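Local coordinates for protein aminotransferase class-III (PDB 5GHG) that probably transfers amino groups between amines and keto compounds as a dimeric omega-transaminase, using a pyridoxal phosphate-derived cofactor, at residues 95-98 and 99-103; 123-126 and 127-131. The protein carries 1 engineered substitution. All coordinates share one frame; numbering follows the deposited sequence.

Contact 1 of 2, residues 95-98 and 99-103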
loop_
_atom_site.group_PDB
_atom_site.type_symbol
_atom_site.label_atom_id
_atom_site.label_comp_id
_atom_site.label_asym_id
_atom_site.label_seq_id
_atom_site.Cartn_x
_atom_site.Cartn_y
_atom_site.Cartn_z
ATOM N N ILE B 95 8.378 -12.988 -13.122
ATOM C CA ILE B 95 8.188 -14.406 -13.383
ATOM C C ILE B 95 9.172 -15.245 -12.574
ATOM O O ILE B 95 8.802 -16.262 -11.972
ATOM C CB ILE B 95 8.340 -14.694 -14.893
ATOM C CG1 ILE B 95 7.235 -13.981 -15.665
ATOM C CG2 ILE B 95 8.343 -16.188 -15.154
ATOM C CD1 ILE B 95 5.870 -14.109 -15.050
ATOM N N ASP B 96 10.439 -14.836 -12.558
ATOM C CA ASP B 96 11.447 -15.567 -11.812
ATOM C C ASP B 96 11.134 -15.597 -10.312
ATOM O O ASP B 96 11.347 -16.610 -9.646
ATOM C CB ASP B 96 12.822 -14.944 -12.037
ATOM C CG ASP B 96 13.350 -15.188 -13.438
ATOM O OD1 ASP B 96 12.824 -16.067 -14.130
ATOM O OD2 ASP B 96 14.293 -14.498 -13.827
ATOM N N LEU B 97 10.655 -14.478 -9.765
ATOM C CA LEU B 97 10.382 -14.438 -8.330
ATOM C C LEU B 97 9.182 -15.310 -7.967
ATOM O O LEU B 97 9.209 -16.022 -6.959
ATOM C CB LEU B 97 10.153 -12.994 -7.874
ATOM C CG LEU B 97 9.872 -12.815 -6.374
ATOM C CD1 LEU B 97 10.987 -13.359 -5.514
ATOM C CD2 LEU B 97 9.652 -11.331 -6.065
ATOM N N ALA B 98 8.113 -15.246 -8.766
ATOM C CA ALA B 98 6.961 -16.106 -8.531
ATOM C C ALA B 98 7.371 -17.575 -8.532
ATOM O O ALA B 98 6.971 -18.346 -7.650
ATOM C CB ALA B 98 5.888 -15.856 -9.586
ATOM N N GLU B 99 8.175 -17.969 -9.513
ATOM C CA GLU B 99 8.623 -19.352 -9.591
ATOM C C GLU B 99 9.458 -19.728 -8.364
ATOM O O GLU B 99 9.266 -20.792 -7.771
ATOM C CB GLU B 99 9.425 -19.571 -10.866
ATOM C CG GLU B 99 9.768 -21.031 -11.096
ATOM C CD GLU B 99 10.721 -21.228 -12.269
ATOM O OE1 GLU B 99 10.908 -20.276 -13.078
ATOM O OE2 GLU B 99 11.279 -22.347 -12.380
ATOM N N LYS B 100 10.376 -18.848 -7.966
ATOM C CA LYS B 100 11.209 -19.104 -6.798
ATOM C C LYS B 100 10.362 -19.258 -5.529
ATOM O O LYS B 100 10.598 -20.160 -4.722
ATOM C CB LYS B 100 12.231 -17.988 -6.650
ATOM C CG LYS B 100 13.005 -18.016 -5.371
ATOM C CD LYS B 100 13.950 -19.190 -5.349
ATOM C CE LYS B 100 15.039 -19.024 -6.410
ATOM N NZ LYS B 100 16.008 -20.170 -6.375
ATOM N N LEU B 101 9.361 -18.390 -5.342
ATOM C CA LEU B 101 8.565 -18.442 -4.119
ATOM C C LEU B 101 7.723 -19.708 -4.059
ATOM O O LEU B 101 7.571 -20.309 -2.994
ATOM C CB LEU B 101 7.669 -17.215 -4.001
ATOM C CG LEU B 101 8.389 -15.868 -3.758
ATOM C CD1 LEU B 101 7.357 -14.741 -3.659
ATOM C CD2 LEU B 101 9.239 -15.943 -2.523
ATOM N N VAL B 102 7.125 -20.107 -5.186
ATOM C CA VAL B 102 6.389 -21.356 -5.200
ATOM C C VAL B 102 7.329 -22.510 -4.853
ATOM O O VAL B 102 6.999 -23.374 -4.039
ATOM C CB VAL B 102 5.689 -21.556 -6.562
ATOM C CG1 VAL B 102 5.116 -22.980 -6.690
ATOM C CG2 VAL B 102 4.569 -20.542 -6.733
ATOM N N SER B 103 8.527 -22.512 -5.431
ATOM C CA SER B 103 9.454 -23.616 -5.188
ATOM C C SER B 103 9.925 -23.668 -3.741
ATOM O O SER B 103 10.298 -24.735 -3.258
ATOM C CB SER B 103 10.657 -23.520 -6.138
ATOM O OG SER B 103 11.573 -22.539 -5.693
#
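L101 sits one turn after L97 on the helix 93-104, and the two leucines form the apolar stripe by which this helix lies against its sheet. Traced outward from the backbone, the side chain of L101 begins beside the preceding turn: its CB is 3.5 Å from L97 O, the same oxygen that receives the L101 backbone N-H. The next atom is closer still, L101 CG approaching L97 O to 3.3 Å, because CG lies beside its own backbone N and anti to the carbonyl carbon (chi1 -68°), folded back toward the start of the helix. At the branch, L101 CG is 4.0 Å from L97 CD1, while L101 CD1 is 4.2 Å from L97 CG. The two side chains therefore cross at a slant, branch against methyl. Leucine suits both places, since its branched end packs between helix and sheet: both reach F114 of strand 111-115, and L97 also packs on L336 and L339 of helix 329-344. The small A98 allows close approach to A112 and F114.

Four backbone bonds join the two turns. L101 N donates to L97 O at 2.9 Å, and the V102 N to A98 O bond is 3.0 Å long. On the outer side E99 stretches away from the helix, its carboxylate OE1 4.7 Å from D96 OD1, a like-charged neighbour without contact. Nearer the end of the helix, S103 OG donates a 2.7 Å hydrogen bond to K100 O, the serine hydroxyl being short enough to turn back on a carbonyl of its own helix. Apolar residues spaced three and four apart, with polar ones between them, mark an amphipathic alpha-helix lying on the mixed sheet of the aminotransferase cofactor-binding domain.

Contact 2 of 2, residues 123-126 and 127-131; sequences DTVV and KLIWY
V126 and W130 lie side by side along the helix 118-135, one turn apart and pointing the same way. A single methyl does the touching: V126 CG1 stands 3.5 Å above the plane of the W130 indole, displaced toward its rim, and is 3.6 Å from W130 CZ2. Measured to the centroid of the six-membered ring the distance is 3.9 Å, with CG1 25° off the normal, a CH-pi contact over the face. Its torsion, anti to the backbone N (chi1 173°), sends CG1 forward along the helix to the ring. The carbonyl oxygen V126 O also lies over a face of the indole while accepting a hydrogen bond from W130 N at 3.0 Å.

On another side of the helix, V125 CG1 meets I129 CD1 at 3.8 Å, the two side chains meeting at a slant. Beta-branched residues are rigid and compact enough to suit this buried place, where I256 of strand 254-258 touches both and I129 also rests on A220 and A221. This is the helix-on-sheet layer of a fold type I pyridoxal phosphate enzyme, the helix packed against the mixed sheet that includes strands 219-224, 254-258 and 297-301.

Further out, the polar ends find partners beyond the two turns. The indole NE1 donates to K142 O, and R177 makes a cation-pi contact with the ring. T124 OG1, bonded to E120 O one turn back, spends its hydroxyl on its own helix. D123 and K127 face the dimer interface. D123 OD2 hydrogen-bonds T155 OG1 of its own chain, and D123 OD1 accepts the backbone N-H of I156 of the second subunit. K127 spans that boundary with a long, flexible chain, whose NZ hydrogen-bonds V154 O of the second subunit, and K127 also makes a cation-pi contact with F171 of that subunit.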
loop_
_atom_site.group_PDB
_atom_site.type_symbol
_atom_site.label_atom_id
_atom_site.label_comp_id
_atom_site.label_asym_id
_atom_site.label_seq_id
_atom_site.Cartn_x
_atom_site.Cartn_y
_atom_site.Cartn_z
ATOM N N ASP B 123 -5.448 -7.705 2.273
ATOM C CA ASP B 123 -6.673 -7.140 1.717
ATOM C C ASP B 123 -7.106 -7.904 0.454
ATOM O O ASP B 123 -8.280 -8.252 0.289
ATOM C CB ASP B 123 -6.436 -5.660 1.411
ATOM C CG ASP B 123 -7.706 -4.906 1.100
ATOM O OD1 ASP B 123 -8.260 -5.137 0.012
ATOM O OD2 ASP B 123 -8.125 -4.052 1.930
ATOM N N THR B 124 -6.156 -8.157 -0.446
ATOM C CA THR B 124 -6.446 -8.901 -1.658
ATOM C C THR B 124 -6.831 -10.360 -1.350
ATOM O O THR B 124 -7.686 -10.931 -2.030
ATOM C CB THR B 124 -5.236 -8.861 -2.591
ATOM O OG1 THR B 124 -4.900 -7.502 -2.834
ATOM C CG2 THR B 124 -5.517 -9.578 -3.919
ATOM N N VAL B 125 -6.183 -10.978 -0.371
ATOM C CA VAL B 125 -6.576 -12.330 0.019
ATOM C C VAL B 125 -8.053 -12.359 0.418
ATOM O O VAL B 125 -8.806 -13.246 -0.001
ATOM C CB VAL B 125 -5.673 -12.876 1.146
ATOM C CG1 VAL B 125 -6.297 -14.122 1.777
ATOM C CG2 VAL B 125 -4.278 -13.220 0.581
ATOM N N VAL B 126 -8.489 -11.387 1.240
ATOM C CA VAL B 126 -9.884 -11.348 1.650
ATOM C C VAL B 126 -10.795 -11.198 0.419
ATOM O O VAL B 126 -11.832 -11.872 0.302
ATOM C CB VAL B 126 -10.135 -10.225 2.662
ATOM C CG1 VAL B 126 -11.648 -10.100 2.928
ATOM C CG2 VAL B 126 -9.399 -10.518 3.984
ATOM N N LYS B 127 -10.415 -10.317 -0.508
ATOM C CA LYS B 127 -11.204 -10.100 -1.713
ATOM C C LYS B 127 -11.270 -11.376 -2.558
ATOM O O LYS B 127 -12.339 -11.738 -3.076
ATOM C CB LYS B 127 -10.590 -8.958 -2.535
ATOM C CG LYS B 127 -11.556 -8.236 -3.420
ATOM C CD LYS B 127 -11.020 -6.879 -3.867
ATOM C CE LYS B 127 -10.099 -6.991 -5.014
ATOM N NZ LYS B 127 -9.926 -5.665 -5.674
ATOM N N LEU B 128 -10.139 -12.045 -2.716
ATOM C CA LEU B 128 -10.090 -13.274 -3.493
ATOM C C LEU B 128 -10.974 -14.352 -2.860
ATOM O O LEU B 128 -11.680 -15.072 -3.561
ATOM C CB LEU B 128 -8.646 -13.756 -3.611
ATOM C CG LEU B 128 -8.309 -15.066 -4.322
ATOM C CD1 LEU B 128 -6.819 -15.080 -4.634
ATOM C CD2 LEU B 128 -8.693 -16.292 -3.455
ATOM N N ILE B 129 -10.967 -14.434 -1.533
ATOM C CA ILE B 129 -11.788 -15.423 -0.833
ATOM C C ILE B 129 -13.273 -15.160 -1.062
ATOM O O ILE B 129 -14.049 -16.094 -1.310
ATOM C CB ILE B 129 -11.425 -15.438 0.661
ATOM C CG1 ILE B 129 -10.064 -16.107 0.841
ATOM C CG2 ILE B 129 -12.498 -16.175 1.491
ATOM C CD1 ILE B 129 -9.530 -15.980 2.230
ATOM N N TRP B 130 -13.700 -13.888 -0.996
ATOM C CA TRP B 130 -15.100 -13.575 -1.256
ATOM C C TRP B 130 -15.481 -13.897 -2.708
ATOM O O TRP B 130 -16.549 -14.465 -2.980
ATOM C CB TRP B 130 -15.395 -12.108 -0.960
ATOM C CG TRP B 130 -15.311 -11.739 0.452
ATOM C CD1 TRP B 130 -15.227 -12.580 1.518
ATOM C CD2 TRP B 130 -15.308 -10.410 0.989
ATOM N NE1 TRP B 130 -15.171 -11.863 2.683
ATOM C CE2 TRP B 130 -15.221 -10.527 2.390
ATOM C CE3 TRP B 130 -15.378 -9.138 0.416
ATOM C CZ2 TRP B 130 -15.185 -9.415 3.237
ATOM C CZ3 TRP B 130 -15.354 -8.021 1.259
ATOM C CH2 TRP B 130 -15.252 -8.173 2.653
ATOM N N TYR B 131 -14.631 -13.500 -3.643
ATOM C CA TYR B 131 -14.834 -13.828 -5.042
ATOM C C TYR B 131 -14.951 -15.338 -5.234
ATOM O O TYR B 131 -15.851 -15.821 -5.922
ATOM C CB TYR B 131 -13.658 -13.266 -5.863
ATOM C CG TYR B 131 -13.766 -13.511 -7.329
ATOM C CD1 TYR B 131 -14.398 -12.602 -8.165
ATOM C CD2 TYR B 131 -13.233 -14.672 -7.894
ATOM C CE1 TYR B 131 -14.474 -12.827 -9.527
ATOM C CE2 TYR B 131 -13.328 -14.917 -9.237
ATOM C CZ TYR B 131 -13.945 -13.991 -10.054
ATOM O OH TYR B 131 -14.039 -14.246 -11.403
#

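Contact 1 and contact 2 lie on successive helices, 93-104 and 118-135, joined through strand 111-115 of the mixed sheet that both helices pack on. Their centres are 21 Å apart and their nearest atoms about 12 Å, so the two do not touch. What they share is the sheet: strand 297-301 meets L101 and V102 of contact 1 and, through F299, T124, V125 and L128 of contact 2. In contact 2 the side chain of D123 is about 9 Å from the bound PMP, whose pocket includes S117, just before the helix 118-135, and G118, S119 and N122 in its first turns. Contact 2 also meets the second subunit, which leaves contact 1 untouched.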